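Local coordinates for histidine triad (HIT) protein (Sinorhizobium meliloti, PDB 3NRD) that probably binds nucleotides and may act on their phosphate linkages, as other members of the histidine triad family do, at residues A[35-40]-A[65-70]. Sequence-based numbering, arbitrary orientation. Where two conformers were deposited one is given.
Sequences PWLILV and NLVAAG
Val67 meets Leu37 and Leu39 where helix 54-75 packs on the antiparallel sheet of the HIT fold. Along the helix, Asn65 comes first and points away from strand 36-41. Its ND2 hydrogen-bonds Gln57 OE1 of the second subunit, so this side of the helix faces the dimer partner. Val67, two residues on, carries the contact. With CG1 anti to the backbone N (chi1 166°), that methyl reaches both leucines. Leu37 CD1 is 3.6 Å from Val67 CG1, and the two side chains meet at a slant. Leu39 CD1 is 4.0 Å from the same Val67 CG1; here the side chains run past each other in opposite directions. Both leucines belong to the helix-facing side of the strand, while Ile38 between them points away. Leu37 and Val67 have the nearest CA atoms across the two segments, 8.7 Å apart. Next, Ala68 packs on Val96 of strand 94-99 and on Phe50 of the second subunit. On the other face of the sheet, Trp36 NE1 hydrogen-bonds His95 ND1; His95 probably belongs to the histidine-triad motif. The contact is apolar and buried. Between the segments only methyl carbons touch, which implies cohesion by dispersion and exclusion of water, with little directional constraint.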
# COMPACT_ATOMS: atom_id res chain seq x y z
N PRO A 35 9.57 -11.32 5.72
CA PRO A 35 10.33 -10.95 4.50
C PRO A 35 9.74 -9.69 3.87
O PRO A 35 8.59 -9.68 3.39
CB PRO A 35 10.20 -12.16 3.59
CG PRO A 35 9.67 -13.29 4.48
CD PRO A 35 8.94 -12.65 5.61
N TRP A 36 10.54 -8.63 3.87
CA TRP A 36 10.05 -7.25 3.70
C TRP A 36 11.04 -6.51 2.81
O TRP A 36 12.21 -6.38 3.16
CB TRP A 36 9.95 -6.65 5.08
CG TRP A 36 9.47 -5.26 5.21
CD1 TRP A 36 9.20 -4.36 4.24
CD2 TRP A 36 9.24 -4.60 6.44
NE1 TRP A 36 8.82 -3.18 4.78
CE2 TRP A 36 8.83 -3.30 6.14
CE3 TRP A 36 9.35 -4.99 7.78
CZ2 TRP A 36 8.53 -2.36 7.13
CZ3 TRP A 36 9.05 -4.07 8.76
CH2 TRP A 36 8.64 -2.77 8.44
N LEU A 37 10.55 -6.10 1.65
CA LEU A 37 11.30 -5.37 0.66
C LEU A 37 10.74 -3.98 0.55
O LEU A 37 9.54 -3.74 0.79
CB LEU A 37 11.16 -6.03 -0.69
CG LEU A 37 11.52 -7.52 -0.73
CD1 LEU A 37 11.37 -8.04 -2.15
CD2 LEU A 37 12.93 -7.78 -0.21
N ILE A 38 11.59 -3.05 0.16
CA ILE A 38 11.10 -1.77 -0.29
C ILE A 38 11.60 -1.46 -1.68
O ILE A 38 12.72 -1.84 -2.04
CB ILE A 38 11.41 -0.60 0.70
CG1 ILE A 38 12.89 -0.33 0.85
CG2 ILE A 38 10.84 -0.94 2.06
CD1 ILE A 38 13.20 0.95 1.67
N LEU A 39 10.74 -0.79 -2.44
CA LEU A 39 11.04 -0.34 -3.79
C LEU A 39 11.11 1.17 -3.74
O LEU A 39 10.18 1.81 -3.26
CB LEU A 39 9.97 -0.77 -4.79
CG LEU A 39 10.26 -2.13 -5.43
CD1 LEU A 39 10.14 -3.25 -4.38
CD2 LEU A 39 9.33 -2.35 -6.61
N VAL A 40 12.22 1.74 -4.19
CA VAL A 40 12.42 3.20 -4.10
C VAL A 40 12.61 3.69 -5.52
O VAL A 40 13.68 3.45 -6.09
CB VAL A 40 13.60 3.57 -3.24
CG1 VAL A 40 13.75 5.16 -3.17
CG2 VAL A 40 13.46 2.92 -1.86
N ASN A 65 4.46 -5.25 -8.69
CA ASN A 65 3.67 -6.43 -8.86
C ASN A 65 4.53 -7.61 -9.26
O ASN A 65 4.28 -8.73 -8.78
CB ASN A 65 2.51 -6.17 -9.84
CG ASN A 65 1.47 -5.17 -9.27
OD1 ASN A 65 1.55 -4.81 -8.10
ND2 ASN A 65 0.54 -4.71 -10.09
N LEU A 66 5.56 -7.36 -10.09
CA LEU A 66 6.57 -8.37 -10.38
C LEU A 66 7.29 -8.78 -9.11
O LEU A 66 7.50 -9.94 -8.90
CB LEU A 66 7.59 -7.84 -11.40
CG LEU A 66 8.65 -8.77 -11.95
CD1 LEU A 66 8.10 -9.64 -13.08
CD2 LEU A 66 9.86 -7.94 -12.43
N VAL A 67 7.68 -7.83 -8.28
CA VAL A 67 8.35 -8.14 -7.02
C VAL A 67 7.42 -8.86 -6.06
O VAL A 67 7.85 -9.79 -5.40
CB VAL A 67 8.96 -6.86 -6.37
CG1 VAL A 67 9.36 -7.09 -4.92
CG2 VAL A 67 10.17 -6.43 -7.20
N ALA A 68 6.16 -8.45 -5.99
CA ALA A 68 5.18 -9.08 -5.08
C ALA A 68 5.00 -10.56 -5.45
O ALA A 68 5.04 -11.42 -4.59
CB ALA A 68 3.85 -8.35 -5.13
N ALA A 69 4.80 -10.83 -6.74
CA ALA A 69 4.68 -12.22 -7.25
C ALA A 69 5.95 -13.00 -6.95
O ALA A 69 5.90 -14.11 -6.45
CB ALA A 69 4.36 -12.23 -8.75
N GLY A 70 7.10 -12.36 -7.19
CA GLY A 70 8.39 -12.98 -6.92
C GLY A 70 8.61 -13.27 -5.44
O GLY A 70 9.05 -14.35 -5.09